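Local coordinates for carbohydrate binding module family 33 and 10 domain protein (Teredinibacter turnerae, PDB 6RW7), which is the AA10 catalytic domain of a copper-dependent lytic polysaccharide monooxygenase, which probably binds and oxidatively cleaves cellulose, at residues S155-D160 / I166-N171; H1-I4 / P8-Q11; G57-K62 / D138-D143. All blocks are in the same frame, centred on the assembly; numbering follows the deposited sequence.

Contact 1: residues S155-D160 / I166-N171; sequences SAVEAD and INVTCN. With NA (sodium ion), chain B.
V157 faces V168 as an antiparallel non-hydrogen-bonded pair in a hairpin whose strand axes approach to 4.7 Å, their N-to-C directions 160° apart. E158 and N167 form the hydrogen-bonded pair, E158 N giving to N167 O and N167 N returning to E158 O, each at 2.8 Å. Two residues before E158, A156 O accepts from T169 N at 2.9 Å and from a water held by T169 OG1. The E158-N167 pair is tied again through its side chains: N167 ND2 reaches the anti lone pair of E158 OE1 at 2.9 Å, the oxygen lying almost in the amide plane although carboxylate and amide planes stand 82° apart. With CG anti to the backbone N (chi1 167°), E158 runs out extended to this amide. The other N-H of ND2 goes to a water that donates to D160 OD2; N163 ND2 also bonds that oxygen. Replacing N167 by an alanine would probably leave E158 OE1 without this donor, its carboxylate freer to turn, and the D160 water without its N-H. V157 CG1 lies beside I166 CG2 at 3.9 Å, and V157 O binds a sodium ion with the carbonyls of F151 and N154. V157 and V168 rest on L114 of strand 111-118 and E144 across the beta-sandwich, while strand 165-172 continues the sheet to strand 96-101 and leaves 157-160 at its edge.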
loop_
_atom_site.group_PDB
_atom_site.type_symbol
_atom_site.label_atom_id
_atom_site.label_comp_id
_atom_site.label_asym_id
_atom_site.label_seq_id
_atom_site.Cartn_x
_atom_site.Cartn_y
_atom_site.Cartn_z
ATOM N N SER A 155 -7.559 19.716 4.655
ATOM C CA SER A 155 -7.365 19.546 6.114
ATOM C C SER A 155 -7.172 18.069 6.472
ATOM O O SER A 155 -6.748 17.797 7.620
ATOM C CB SER A 155 -8.509 20.143 6.890
ATOM O OG SER A 155 -9.725 19.568 6.475
ATOM N N ALA A 156 -7.421 17.156 5.540
ATOM C CA ALA A 156 -7.228 15.705 5.776
ATOM C C ALA A 156 -5.790 15.262 5.476
ATOM O O ALA A 156 -5.491 14.106 5.757
ATOM C CB ALA A 156 -8.201 14.909 4.953
ATOM N N VAL A 157 -4.943 16.122 4.914
ATOM C CA VAL A 157 -3.600 15.718 4.421
ATOM C C VAL A 157 -2.566 16.624 5.083
ATOM O O VAL A 157 -2.709 17.852 4.994
ATOM C CB VAL A 157 -3.508 15.784 2.885
ATOM C CG1 VAL A 157 -2.207 15.154 2.427
ATOM C CG2 VAL A 157 -4.695 15.158 2.158
ATOM N N GLU A 158 -1.565 16.042 5.730
ATOM C CA GLU A 158 -0.518 16.801 6.445
ATOM C C GLU A 158 0.860 16.348 5.966
ATOM O O GLU A 158 1.077 15.128 5.818
ATOM C CB GLU A 158 -0.796 16.552 7.921
ATOM C CG GLU A 158 0.281 16.947 8.888
ATOM C CD GLU A 158 -0.285 16.638 10.255
ATOM O OE1 GLU A 158 -0.143 15.486 10.708
ATOM O OE2 GLU A 158 -0.994 17.508 10.786
ATOM N N ALA A 159 1.744 17.308 5.716
ATOM C CA ALA A 159 3.173 17.065 5.450
ATOM C C ALA A 159 3.928 17.093 6.784
ATOM O O ALA A 159 3.828 18.090 7.509
ATOM C CB ALA A 159 3.719 18.085 4.489
ATOM N N ASP A 160 4.654 16.037 7.113
ATOM C CA ASP A 160 5.570 16.021 8.273
ATOM C C ASP A 160 6.988 16.088 7.715
ATOM O O ASP A 160 7.547 15.055 7.341
ATOM C CB ASP A 160 5.270 14.812 9.146
ATOM C CG ASP A 160 6.274 14.573 10.250
ATOM O OD1 ASP A 160 7.252 15.356 10.362
ATOM O OD2 ASP A 160 6.045 13.595 10.979
ATOM N N ILE A 166 3.878 11.736 4.913
ATOM C CA ILE A 166 2.559 12.347 4.612
ATOM C C ILE A 166 1.533 11.626 5.476
ATOM O O ILE A 166 1.472 10.384 5.418
ATOM C CB ILE A 166 2.194 12.263 3.121
ATOM C CG1 ILE A 166 3.185 13.016 2.231
ATOM C CG2 ILE A 166 0.767 12.724 2.911
ATOM C CD1 ILE A 166 3.038 12.744 0.747
ATOM N N ASN A 167 0.758 12.366 6.268
ATOM C CA ASN A 167 -0.306 11.803 7.124
ATOM C C ASN A 167 -1.656 12.124 6.471
ATOM O O ASN A 167 -1.912 13.302 6.177
ATOM C CB ASN A 167 -0.244 12.364 8.544
ATOM C CG ASN A 167 1.096 12.182 9.218
ATOM O OD1 ASN A 167 1.738 11.137 9.078
ATOM N ND2 ASN A 167 1.529 13.191 9.969
ATOM N N VAL A 168 -2.458 11.106 6.184
ATOM C CA VAL A 168 -3.798 11.297 5.581
ATOM C C VAL A 168 -4.815 10.734 6.555
ATOM O O VAL A 168 -4.664 9.563 6.925
ATOM C CB VAL A 168 -3.992 10.556 4.253
ATOM C CG1 VAL A 168 -5.228 11.060 3.528
ATOM C CG2 VAL A 168 -2.795 10.533 3.357
ATOM N N THR A 169 -5.880 11.471 6.838
ATOM C CA THR A 169 -6.980 10.984 7.698
ATOM C C THR A 169 -8.123 10.509 6.807
ATOM O O THR A 169 -8.524 11.254 5.893
ATOM C CB THR A 169 -7.356 12.069 8.705
ATOM O OG1 THR A 169 -6.160 12.362 9.424
ATOM C CG2 THR A 169 -8.446 11.616 9.647
ATOM N N CYS A 170 -8.621 9.303 7.063
ATOM C CA CYS A 170 -9.624 8.635 6.212
ATOM C C CYS A 170 -10.721 8.077 7.110
ATOM O O CYS A 170 -10.424 7.693 8.247
ATOM C CB CYS A 170 -9.014 7.483 5.420
ATOM S SG CYS A 170 -7.782 7.941 4.167
ATOM N N ASN A 171 -11.925 7.960 6.565
ATOM C CA ASN A 171 -13.032 7.207 7.199
ATOM C C ASN A 171 -12.980 5.770 6.670
ATOM O O ASN A 171 -13.434 5.527 5.543
ATOM C CB ASN A 171 -14.375 7.871 6.889
ATOM C CG ASN A 171 -15.540 7.177 7.549
ATOM O OD1 ASN A 171 -15.387 6.530 8.584
ATOM N ND2 ASN A 171 -16.706 7.291 6.936
HETATM NA NA NA B . -3.510 19.987 5.293
HETATM O O HOH W 1 -4.023 19.274 7.498
HETATM O O HOH W 2 -3.868 13.844 8.468
HETATM O O HOH W 3 3.767 13.108 12.017
HETATM O O HOH W 4 -4.927 21.881 5.825
HETATM O O HOH W 5 -1.637 20.953 6.348
#

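Contact 2: residues H1-I4 / P8-Q11. With CU1 (copper (I) ion), chain D.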
loop_
_atom_site.group_PDB
_atom_site.type_symbol
_atom_site.label_atom_id
_atom_site.label_comp_id
_atom_site.label_asym_id
_atom_site.label_seq_id
_atom_site.Cartn_x
_atom_site.Cartn_y
_atom_site.Cartn_z
ATOM N N HIS A 1 9.446 8.265 -3.784
ATOM C CA HIS A 1 9.648 6.866 -3.362
ATOM C C HIS A 1 9.082 6.669 -1.974
ATOM O O HIS A 1 9.458 7.423 -1.056
ATOM C CB HIS A 1 11.128 6.491 -3.386
ATOM C CG HIS A 1 11.566 6.246 -4.777
ATOM N ND1 HIS A 1 11.490 7.236 -5.748
ATOM C CD2 HIS A 1 11.983 5.126 -5.384
ATOM C CE1 HIS A 1 11.875 6.734 -6.913
ATOM N NE2 HIS A 1 12.202 5.438 -6.715
ATOM N N GLY A 2 8.157 5.739 -1.830
ATOM C CA GLY A 2 7.485 5.601 -0.540
ATOM C C GLY A 2 6.577 4.408 -0.442
ATOM O O GLY A 2 6.361 3.668 -1.412
ATOM N N TYR A 3 6.045 4.267 0.751
ATOM C CA TYR A 3 5.240 3.092 1.164
ATOM C C TYR A 3 4.515 3.496 2.442
ATOM O O TYR A 3 4.905 4.492 3.076
ATOM C CB TYR A 3 6.142 1.862 1.383
ATOM C CG TYR A 3 7.239 2.116 2.381
ATOM C CD1 TYR A 3 8.383 2.787 2.010
ATOM C CD2 TYR A 3 7.083 1.787 3.721
ATOM C CE1 TYR A 3 9.333 3.146 2.938
ATOM C CE2 TYR A 3 8.048 2.122 4.664
ATOM C CZ TYR A 3 9.182 2.792 4.265
ATOM O OH TYR A 3 10.148 3.131 5.186
ATOM N N ILE A 4 3.500 2.751 2.832
ATOM C CA ILE A 4 2.761 3.052 4.066
ATOM C C ILE A 4 3.501 2.428 5.253
ATOM O O ILE A 4 3.692 1.186 5.313
ATOM C CB ILE A 4 1.287 2.651 3.956
ATOM C CG1 ILE A 4 0.595 3.540 2.919
ATOM C CG2 ILE A 4 0.592 2.706 5.313
ATOM C CD1 ILE A 4 -0.829 3.155 2.651
ATOM N N PRO A 8 1.247 -0.820 9.280
ATOM C CA PRO A 8 2.375 -1.291 8.496
ATOM C C PRO A 8 1.930 -2.018 7.229
ATOM O O PRO A 8 1.273 -3.038 7.301
ATOM C CB PRO A 8 3.147 -2.230 9.427
ATOM C CG PRO A 8 2.139 -2.600 10.494
ATOM C CD PRO A 8 1.199 -1.420 10.617
ATOM N N SER A 9 2.383 -1.511 6.088
ATOM C CA SER A 9 2.147 -2.126 4.769
ATOM C C SER A 9 3.022 -3.359 4.591
ATOM O O SER A 9 3.927 -3.633 5.401
ATOM C CB SER A 9 2.441 -1.158 3.643
ATOM O OG SER A 9 3.827 -0.861 3.591
ATOM N N ARG A 10 2.797 -4.062 3.494
ATOM C CA ARG A 10 3.655 -5.214 3.141
ATOM C C ARG A 10 5.111 -4.748 3.059
ATOM O O ARG A 10 6.002 -5.539 3.414
ATOM C CB ARG A 10 3.196 -5.844 1.832
ATOM C CG ARG A 10 1.845 -6.527 1.962
ATOM C CD ARG A 10 1.372 -7.230 0.719
ATOM N NE ARG A 10 0.105 -7.899 1.012
ATOM C CZ ARG A 10 -0.535 -8.715 0.184
ATOM N NH1 ARG A 10 -0.066 -8.969 -1.037
ATOM N NH2 ARG A 10 -1.648 -9.301 0.615
ATOM N N GLN A 11 5.343 -3.551 2.526
ATOM C CA GLN A 11 6.714 -3.011 2.356
ATOM C C GLN A 11 7.335 -2.633 3.703
ATOM O O GLN A 11 8.567 -2.719 3.841
ATOM C CB GLN A 11 6.650 -1.771 1.474
ATOM C CG GLN A 11 6.184 -2.084 0.071
ATOM C CD GLN A 11 4.988 -1.267 -0.310
ATOM O OE1 GLN A 11 3.915 -1.454 0.268
ATOM N NE2 GLN A 11 5.150 -0.412 -1.317
HETATM CU CU CU1 D . 10.674 8.949 -5.487
HETATM O O HOH W 6 6.603 1.530 -2.998
HETATM O O HOH W 7 13.122 9.614 -5.208
#
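I4 O is gripped twice by S9: the hydroxyl OG donates at 2.7 Å, tilted slightly from the carbonyl plane, and the backbone N donates at 3.1 Å from well above that plane. OG sits between its own backbone N and carbonyl carbon (chi1 67°), a torsion that lets the serine close on I4 O with both donors. As N-cap of helix 10-17, S9 also accepts with OG from Q12 N and, weakly, from Q11 N. S9 OG lies at the edge of the Y3 ring, near its plane, 4.2 Å from Y3 CD2. The Q11 and Y3 side chains run antiparallel past one another, Q11 CB and NE2 each 3.7 Å from Y3 CB, with ring and amide planes 53° apart. The Q11 amide is fixed by S197 OG and F196 O, and NE2 has a weak bond to a water that donates to G2 O. H1 chelates copper(I) through its N at 2.2 Å and its ND1 at 1.9 Å, and H107 supplies the further nitrogen of the histidine brace. S9 thus satisfies a buried carbonyl with two donors, one short, while OG caps the helix, pinning its start to the strand that leads back to the copper-binding N-terminus.

Contact 3: residues G57-K62 / D138-D143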
loop_
_atom_site.group_PDB
_atom_site.type_symbol
_atom_site.label_atom_id
_atom_site.label_comp_id
_atom_site.label_asym_id
_atom_site.label_seq_id
_atom_site.Cartn_x
_atom_site.Cartn_y
_atom_site.Cartn_z
ATOM N N GLY A 57 -3.283 5.963 -11.927
ATOM C CA GLY A 57 -3.634 4.918 -10.959
ATOM C C GLY A 57 -4.995 4.304 -11.218
ATOM O O GLY A 57 -5.593 4.512 -12.300
ATOM N N ARG A 58 -5.476 3.558 -10.237
ATOM C CA ARG A 58 -6.654 2.674 -10.365
ATOM C C ARG A 58 -7.945 3.449 -10.682
ATOM O O ARG A 58 -8.819 2.824 -11.258
ATOM C CB ARG A 58 -6.803 1.837 -9.093
ATOM C CG ARG A 58 -8.018 0.919 -9.103
ATOM C CD ARG A 58 -7.947 -0.161 -10.146
ATOM N NE ARG A 58 -9.218 -0.871 -10.164
ATOM C CZ ARG A 58 -9.576 -1.789 -11.055
ATOM N NH1 ARG A 58 -8.759 -2.132 -12.042
ATOM N NH2 ARG A 58 -10.787 -2.332 -10.986
ATOM N N LYS A 59 -8.065 4.727 -10.366
ATOM C CA LYS A 59 -9.290 5.487 -10.752
ATOM C C LYS A 59 -9.422 5.496 -12.268
ATOM O O LYS A 59 -10.582 5.569 -12.737
ATOM C CB LYS A 59 -9.261 6.905 -10.208
ATOM C CG LYS A 59 -9.464 6.938 -8.697
ATOM C CD LYS A 59 -9.602 8.331 -8.171
ATOM C CE LYS A 59 -8.305 9.103 -8.214
ATOM N NZ LYS A 59 -8.504 10.507 -7.780
ATOM N N VAL A 60 -8.301 5.433 -12.978
ATOM C CA VAL A 60 -8.256 5.569 -14.459
ATOM C C VAL A 60 -7.848 4.248 -15.108
ATOM O O VAL A 60 -8.453 3.886 -16.129
ATOM C CB VAL A 60 -7.323 6.729 -14.840
ATOM C CG1 VAL A 60 -7.098 6.794 -16.354
ATOM C CG2 VAL A 60 -7.886 8.029 -14.300
ATOM N N VAL A 61 -6.787 3.621 -14.627
ATOM C CA VAL A 61 -6.121 2.464 -15.276
ATOM C C VAL A 61 -6.789 1.205 -14.731
ATOM O O VAL A 61 -6.527 0.893 -13.552
ATOM C CB VAL A 61 -4.616 2.475 -14.955
ATOM C CG1 VAL A 61 -3.924 1.250 -15.534
ATOM C CG2 VAL A 61 -3.964 3.783 -15.383
ATOM N N LYS A 62 -7.621 0.520 -15.514
ATOM C CA LYS A 62 -8.454 -0.601 -15.006
ATOM C C LYS A 62 -7.898 -1.967 -15.407
ATOM O O LYS A 62 -8.425 -2.974 -14.915
ATOM C CB LYS A 62 -9.888 -0.473 -15.518
ATOM C CG LYS A 62 -10.576 0.803 -15.097
ATOM C CD LYS A 62 -10.653 0.952 -13.597
ATOM C CE LYS A 62 -11.492 2.134 -13.211
ATOM N NZ LYS A 62 -11.479 2.307 -11.755
ATOM N N ASP A 138 -15.071 -1.052 -6.090
ATOM C CA ASP A 138 -14.831 -0.392 -7.392
ATOM C C ASP A 138 -14.358 1.041 -7.201
ATOM O O ASP A 138 -13.672 1.513 -8.090
ATOM C CB ASP A 138 -16.104 -0.420 -8.236
ATOM C CG ASP A 138 -16.466 -1.828 -8.672
ATOM O OD1 ASP A 138 -15.563 -2.716 -8.688
ATOM O OD2 ASP A 138 -17.652 -2.041 -8.968
ATOM N N GLN A 139 -14.779 1.713 -6.136
ATOM C CA GLN A 139 -14.453 3.127 -5.879
ATOM C C GLN A 139 -13.593 3.191 -4.631
ATOM O O GLN A 139 -13.739 2.394 -3.706
ATOM C CB GLN A 139 -15.726 3.960 -5.716
ATOM C CG GLN A 139 -16.580 4.011 -6.982
ATOM C CD GLN A 139 -15.884 4.747 -8.093
ATOM O OE1 GLN A 139 -15.231 5.764 -7.871
ATOM N NE2 GLN A 139 -15.985 4.220 -9.303
ATOM N N PRO A 140 -12.717 4.203 -4.524
ATOM C CA PRO A 140 -11.933 4.360 -3.301
ATOM C C PRO A 140 -12.806 4.778 -2.110
ATOM O O PRO A 140 -13.748 5.526 -2.301
ATOM C CB PRO A 140 -10.907 5.451 -3.627
ATOM C CG PRO A 140 -11.428 6.124 -4.866
ATOM C CD PRO A 140 -12.385 5.178 -5.565
ATOM N N PHE A 141 -12.443 4.347 -0.906
ATOM C CA PHE A 141 -13.127 4.799 0.331
ATOM C C PHE A 141 -12.518 6.110 0.825
ATOM O O PHE A 141 -13.141 6.785 1.634
ATOM C CB PHE A 141 -13.072 3.721 1.408
ATOM C CG PHE A 141 -11.726 3.488 2.046
ATOM C CD1 PHE A 141 -11.291 4.263 3.103
ATOM C CD2 PHE A 141 -10.906 2.467 1.607
ATOM C CE1 PHE A 141 -10.067 4.023 3.708
ATOM C CE2 PHE A 141 -9.701 2.193 2.228
ATOM C CZ PHE A 141 -9.267 2.995 3.255
ATOM N N CYS A 142 -11.322 6.469 0.356
ATOM C CA CYS A 142 -10.652 7.714 0.765
ATOM C C CYS A 142 -9.888 8.219 -0.452
ATOM O O CYS A 142 -9.191 7.426 -1.078
ATOM C CB CYS A 142 -9.746 7.432 1.955
ATOM S SG CYS A 142 -8.952 8.892 2.673
ATOM N N ASP A 143 -10.106 9.467 -0.829
ATOM C CA ASP A 143 -9.482 10.054 -2.038
ATOM C C ASP A 143 -9.314 11.528 -1.713
ATOM O O ASP A 143 -10.321 12.252 -1.709
ATOM C CB ASP A 143 -10.314 9.771 -3.288
ATOM C CG ASP A 143 -9.724 10.349 -4.564
ATOM O OD1 ASP A 143 -8.668 10.974 -4.507
ATOM O OD2 ASP A 143 -10.356 10.215 -5.572
HETATM O O HOH W 8 -12.663 0.248 -10.336
#
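K59 reaches D143 along a side chain that sets off to one side of D138-D143 and turns in at its far end. From CB the chain leaves with CG anti to the carbonyl carbon and continues to CD, where the bend at chi3 (-71°) swings the last atoms toward D143. K59 CD passes 4.4 Å from P140 CG and 3.3 Å from D143 OD2, so the aliphatic part is already flanked by the proline ring and the carboxylate. K59 CE follows at 3.5 Å from D143 OD2. At the tip, K59 NZ forms a salt bridge with D143 OD2 at 2.9 Å, meeting it on the syn side and 23° out of the carboxylate plane; a weak hydrogen bond to OD1 makes the grip lopsidedly two-pronged. D143 comes from the opposite direction. The ammonium also makes a salt bridge with E113 of strand 111-118, its strongest polar partner, and the two carboxylates would be expected to stabilise its positive charge.

K62 makes the other link. Its NZ donates to R58 O at 2.8 Å, folding the lysine back over its own loop so that K62 CD lies 3.8 Å above the centre of the R58 guanidinium, whose charge also makes a cation-pi contact with W133. A water then joins K62 NZ to D138 O, a second link between the segments beside the direct salt bridge of K59. The loop turns on G57 O, which accepts from V60 N and V61 N on opposite faces of its plane. R58, K59 and P140 all pack on Y117 of strand 111-118, and strand 142-145 pairs with that strand through a classic beta bulge, F141 and C142 both facing F116.

Overall arrangement
Contact 2 is the buried one, contact 1 is partly buried at a sheet edge, and contact 3 lies on the surface. Contacts 1 and 2 hold the outermost strands of the same four-stranded antiparallel sheet, 157-160 and 3-6, with centres 16 Å apart; contact 3 ties a loop to strand 142-145 of the other sheet of the beta-sandwich. The C142-C170 disulfide joins contacts 3 and 1 covalently, and F141 packs against C170 and N171 beside it. Chemistry follows place: paired backbone bonds with a sodium at the hairpin, a serine that grips a strand carbonyl and caps a helix near the copper-binding N-terminus, and lysine tips meeting a strand aspartate and a water at the surface.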